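Local coordinates for protein putative Nitroreductase (Anabaena variabilis ATCC 29413, PDB 3EO7) that binds flavin mononucleotide and probably works as an FMN-dependent oxidoreductase of the nitroreductase family, at residues Y374-I380 / M458-L463. Residues are numbered along the deposited sequence; the frame is centred on the assembly and turned at random.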
# COMPACT_ATOMS: atom_id res chain seq x y z
N TYR A 374 2.85 10.18 -1.61
CA TYR A 374 1.67 9.56 -1.03
C TYR A 374 0.50 10.37 -1.59
O TYR A 374 0.67 11.45 -2.13
CB TYR A 374 1.67 9.69 0.49
CG TYR A 374 2.70 8.80 1.16
CD1 TYR A 374 4.03 9.18 1.25
CD2 TYR A 374 2.35 7.57 1.71
CE1 TYR A 374 4.98 8.36 1.87
CE2 TYR A 374 3.30 6.76 2.33
CZ TYR A 374 4.60 7.17 2.40
OH TYR A 374 5.55 6.37 3.01
N PHE A 375 -0.72 9.89 -1.36
CA PHE A 375 -1.91 10.62 -1.78
C PHE A 375 -2.11 11.80 -0.85
O PHE A 375 -2.10 12.97 -1.29
CB PHE A 375 -3.13 9.69 -1.87
CG PHE A 375 -2.96 8.63 -2.89
CD1 PHE A 375 -2.99 8.96 -4.23
CD2 PHE A 375 -2.78 7.30 -2.53
CE1 PHE A 375 -2.81 7.99 -5.20
CE2 PHE A 375 -2.59 6.34 -3.49
CZ PHE A 375 -2.63 6.68 -4.83
N ASP A 376 -2.25 11.54 0.45
CA ASP A 376 -2.28 12.62 1.43
C ASP A 376 -2.08 12.13 2.84
O ASP A 376 -3.04 11.77 3.53
CB ASP A 376 -3.58 13.45 1.33
CG ASP A 376 -3.48 14.77 2.10
OD1 ASP A 376 -2.53 14.93 2.87
OD2 ASP A 376 -4.35 15.63 1.92
N LEU A 377 -0.83 12.11 3.29
CA LEU A 377 -0.51 11.68 4.66
C LEU A 377 -1.06 12.57 5.75
O LEU A 377 -1.21 12.15 6.91
CB LEU A 377 0.98 11.48 4.83
CG LEU A 377 1.57 10.22 4.24
CD1 LEU A 377 3.02 10.10 4.69
CD2 LEU A 377 0.77 8.99 4.66
N ASN A 378 -1.42 13.80 5.38
CA ASN A 378 -2.03 14.67 6.37
C ASN A 378 -3.35 14.13 6.91
O ASN A 378 -3.82 14.61 7.93
CB ASN A 378 -2.24 16.05 5.82
CG ASN A 378 -0.93 16.76 5.55
OD1 ASN A 378 0.01 16.72 6.36
ND2 ASN A 378 -0.85 17.43 4.40
N LEU A 379 -3.95 13.15 6.23
CA LEU A 379 -5.21 12.58 6.62
C LEU A 379 -5.08 11.37 7.56
O LEU A 379 -6.08 10.84 8.03
CB LEU A 379 -5.99 12.17 5.38
CG LEU A 379 -6.21 13.24 4.31
CD1 LEU A 379 -7.00 12.67 3.14
CD2 LEU A 379 -6.93 14.45 4.92
N ILE A 380 -3.85 10.91 7.77
CA ILE A 380 -3.61 9.69 8.53
C ILE A 380 -2.89 10.00 9.84
O ILE A 380 -1.91 10.76 9.87
CB ILE A 380 -2.80 8.70 7.69
CG1 ILE A 380 -3.69 8.15 6.54
CG2 ILE A 380 -2.25 7.53 8.55
CD1 ILE A 380 -2.93 7.53 5.54
N MSE A 458 -4.62 3.07 0.57
CA MSE A 458 -3.35 2.93 -0.17
C MSE A 458 -2.20 3.58 0.62
O MSE A 458 -1.11 3.01 0.72
CB MSE A 458 -3.45 3.47 -1.58
CG MSE A 458 -4.25 2.53 -2.48
SE MSE A 458 -4.23 3.08 -4.34
CE MSE A 458 -5.43 4.57 -4.27
N ASP A 459 -2.42 4.75 1.19
CA ASP A 459 -1.36 5.39 1.98
C ASP A 459 -0.97 4.56 3.20
O ASP A 459 0.22 4.45 3.50
CB ASP A 459 -1.75 6.80 2.40
CG ASP A 459 -1.60 7.83 1.28
OD1 ASP A 459 -0.95 7.53 0.23
OD2 ASP A 459 -2.15 8.97 1.48
N ALA A 460 -1.95 3.99 3.91
CA ALA A 460 -1.68 3.15 5.06
C ALA A 460 -0.88 1.91 4.68
O ALA A 460 0.08 1.53 5.38
CB ALA A 460 -2.98 2.76 5.78
N GLY A 461 -1.23 1.29 3.55
CA GLY A 461 -0.45 0.15 3.06
C GLY A 461 0.97 0.52 2.67
O GLY A 461 1.90 -0.25 2.87
N HIS A 462 1.14 1.72 2.12
CA HIS A 462 2.45 2.23 1.73
C HIS A 462 3.31 2.41 3.00
O HIS A 462 4.44 1.90 3.09
CB HIS A 462 2.26 3.52 0.92
CG HIS A 462 3.52 4.16 0.39
ND1 HIS A 462 3.47 5.19 -0.52
CD2 HIS A 462 4.84 3.95 0.65
CE1 HIS A 462 4.69 5.59 -0.80
NE2 HIS A 462 5.55 4.85 -0.12
N LEU A 463 2.79 3.09 4.01
CA LEU A 463 3.47 3.19 5.31
C LEU A 463 3.76 1.78 5.84
O LEU A 463 4.86 1.50 6.31
CB LEU A 463 2.62 3.98 6.31
CG LEU A 463 2.43 5.47 6.04
CD1 LEU A 463 1.42 6.05 7.07
CD2 LEU A 463 3.79 6.23 6.08
O HOH W 1 -4.65 9.56 2.37
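The carboxylate of Asp459, on helix 452-473, faces two successive amides of the loop 374-380. Phe375 N donates to Asp459 OD1 at 2.9 Å and Asp376 N to Asp459 OD2 at 2.8 Å, both nearly straight and both meeting syn lone pairs, so the two bonds fix the rotation of the carboxylate. A water donating to OD2 and to Asp376 O adds a third bond to this buried group. The carboxylate lies at the edge of the Tyr374 ring, near its plane, and that ring lies on His462 in an offset stack, centroids 3.8 Å apart and planes 16° apart. Tyr374 CE2 comes down on the imidazole near CG and ND1, while Leu377 CD1 sits over the centre of the opposite tyrosine face, leaving the phenol sandwiched. His462 swings its ring out to this stack by setting CG opposite the backbone N (chi1 -178°), and its NE2 is hydrogen-bonded to Glu197 OE2, on helix 181-202. In this chain, which carries two nitroreductase-family regions, the contact lies in the second and ties the loop leading into strand 381-390 to a central helix, with the side chain of Ala460 about 9 Å from the bound FMN. Replacing Tyr374 by an alanine would probably leave the imidazole without its stacking partner and open a gap between Leu377 and His462. Phe375 turns to selenomethionine Met458 in an oblique Met-aromatic contact, Met458 SE 4.8 Å from the ring centroid; a bend at chi3 (-74°) brings Met458 CE to 3.4 Å from Phe375 CE2. Ile380 CD1 reaches Asp459 CB, also at 3.4 Å, and Leu377 CD2 packs against Leu463 CD1.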